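Side-chain contact in lysozyme, putative (Bacillus anthracis, PDB 2WAG), which probably cleaves the glycan strands of bacterial cell-wall peptidoglycan as a family GH25 lysozyme, apparently with retention of anomeric configuration: residues W30-L33 with E34-N37. Numbering follows the deposited sequence.
Sequences WREL and EKQN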
loop_
_atom_site.group_PDB
_atom_site.type_symbol
_atom_site.label_atom_id
_atom_site.label_comp_id
_atom_site.label_asym_id
_atom_site.label_seq_id
_atom_site.Cartn_x
_atom_site.Cartn_y
_atom_site.Cartn_z
ATOM N N TRP A 30 1.317 -22.668 1.089
ATOM C CA TRP A 30 -0.110 -22.675 1.403
ATOM C C TRP A 30 -0.415 -23.485 2.651
ATOM O O TRP A 30 -1.299 -23.122 3.430
ATOM C CB TRP A 30 -0.924 -23.176 0.195
ATOM C CG TRP A 30 -0.916 -22.143 -0.893
ATOM C CD1 TRP A 30 -0.112 -22.089 -1.995
ATOM C CD2 TRP A 30 -1.709 -20.957 -0.917
ATOM N NE1 TRP A 30 -0.384 -20.943 -2.720
ATOM C CE2 TRP A 30 -1.368 -20.238 -2.080
ATOM C CE3 TRP A 30 -2.679 -20.434 -0.061
ATOM C CZ2 TRP A 30 -1.966 -19.013 -2.402
ATOM C CZ3 TRP A 30 -3.270 -19.221 -0.382
ATOM C CH2 TRP A 30 -2.915 -18.525 -1.539
ATOM N N ARG A 31 0.336 -24.558 2.875
ATOM C CA ARG A 31 0.128 -25.339 4.088
ATOM C C ARG A 31 0.446 -24.513 5.340
ATOM O O ARG A 31 -0.207 -24.654 6.374
ATOM C CB ARG A 31 0.933 -26.646 4.056
ATOM C CG ARG A 31 2.201 -26.614 3.204
ATOM C CD ARG A 31 1.949 -26.913 1.705
ATOM N NE ARG A 31 2.088 -25.735 0.849
ATOM C CZ ARG A 31 2.146 -25.755 -0.490
ATOM N NH1 ARG A 31 2.016 -26.896 -1.159
ATOM N NH2 ARG A 31 2.261 -24.619 -1.158
ATOM N N GLU A 32 1.443 -23.642 5.246
ATOM C CA GLU A 32 1.787 -22.785 6.364
ATOM C C GLU A 32 0.722 -21.731 6.639
ATOM O O GLU A 32 0.419 -21.418 7.803
ATOM C CB GLU A 32 3.153 -22.141 6.158
ATOM C CG GLU A 32 3.753 -21.621 7.453
ATOM C CD GLU A 32 4.119 -22.722 8.465
ATOM O OE1 GLU A 32 4.143 -23.916 8.124
ATOM O OE2 GLU A 32 4.380 -22.378 9.634
ATOM N N LEU A 33 0.117 -21.184 5.580
ATOM C CA LEU A 33 -1.018 -20.268 5.791
ATOM C C LEU A 33 -2.195 -20.981 6.436
ATOM O O LEU A 33 -2.871 -20.435 7.325
ATOM C CB LEU A 33 -1.463 -19.573 4.493
ATOM C CG LEU A 33 -0.483 -18.554 3.909
ATOM C CD1 LEU A 33 -0.993 -18.034 2.553
ATOM C CD2 LEU A 33 -0.247 -17.398 4.875
ATOM N N GLU A 34 -2.464 -22.197 5.975
ATOM C CA GLU A 34 -3.543 -22.983 6.554
ATOM C C GLU A 34 -3.323 -23.186 8.065
ATOM O O GLU A 34 -4.258 -23.099 8.853
ATOM C CB GLU A 34 -3.649 -24.320 5.822
ATOM C CG GLU A 34 -4.701 -25.252 6.377
ATOM C CD GLU A 34 -4.820 -26.522 5.579
ATOM O OE1 GLU A 34 -3.795 -27.117 5.208
ATOM O OE2 GLU A 34 -5.969 -26.910 5.305
ATOM N N LYS A 35 -2.068 -23.418 8.446
ATOM C CA LYS A 35 -1.687 -23.574 9.853
ATOM C C LYS A 35 -1.838 -22.326 10.708
ATOM O O LYS A 35 -1.791 -22.424 11.924
ATOM C CB LYS A 35 -0.263 -24.108 9.941
ATOM C CG LYS A 35 -0.183 -25.567 9.559
ATOM C CD LYS A 35 1.241 -26.069 9.593
ATOM C CE LYS A 35 1.283 -27.516 9.146
ATOM N NZ LYS A 35 2.690 -28.038 9.058
ATOM N N GLN A 36 -2.069 -21.173 10.078
ATOM C CA GLN A 36 -2.325 -19.934 10.786
ATOM C C GLN A 36 -3.780 -19.561 10.807
ATOM O O GLN A 36 -4.104 -18.417 10.988
ATOM C CB GLN A 36 -1.513 -18.812 10.178
ATOM C CG GLN A 36 -0.038 -19.056 10.450
ATOM C CD GLN A 36 0.803 -18.131 9.687
ATOM O OE1 GLN A 36 0.901 -16.960 10.033
ATOM N NE2 GLN A 36 1.426 -18.627 8.637
ATOM N N ASN A 37 -4.647 -20.550 10.629
ATOM C CA ASN A 37 -6.086 -20.391 10.645
ATOM C C ASN A 37 -6.565 -19.480 9.533
ATOM O O ASN A 37 -7.554 -18.811 9.688
ATOM C CB ASN A 37 -6.598 -19.894 12.005
ATOM C CG ASN A 37 -8.076 -20.186 12.207
ATOM O OD1 ASN A 37 -8.581 -21.148 11.665
ATOM N ND2 ASN A 37 -8.765 -19.320 12.894
HETATM O O HOH W 1 -1.484 -27.217 6.599
HETATM O O HOH W 2 3.699 -26.106 7.113
HETATM O O HOH W 3 5.438 -26.128 9.367
#
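Q36 folds its side chain back over the last helical turn and donates from NE2 to the backbone O of E32, 3.1 Å away. The N-H points nearly straight at the oxygen (161°) and the acceptor lies close to the amide plane, yet the donor stands above the carbonyl plane of E32, 61° out of it, so no lone pair is met squarely. CG anti to the carbonyl carbon (chi1 -68°) and an extended chain beyond it place the amide beside that oxygen, and the turn at chi3 aims NE2 at it, with Q36 CG 3.6 Å from the same E32 O. At the oxygen end of the amide OE1 accepts from S192 N, while NE2 is shared between E32 O and a glycerol, probably from the crystallisation liquor.

E32 and K35 are joined through solvent. E32 OE1 and K35 NZ are 4.5 Å apart, too far for a salt bridge, but one water donates to E32 OE1 and accepts from K35 NZ at 2.9 Å; a second makes a similar link, weak on the lysine side. The bend at chi2 turns the E32 carboxylate toward the aliphatic part of K35, OE1 lying 3.9 Å from its CD, while OE2 accepts from Y194 N. On the E34 flank, another water donates both to E34 OE1 and to R31 O; E34 OE2 bonds S67 OG.

The backbone bonds change pattern here: E34 N and K35 N reach W30 O and R31 O, i to i+4, whereas Q36 N takes L33 O at 3.0 Å, i to i+3, and E34-N37 form a type I beta turn. This short helix follows strand 17-21, against which W30 packs while also touching helix 56-64, and the turn leads into parallel strand 40-47, completing a beta-alpha-beta crossover of the barrel.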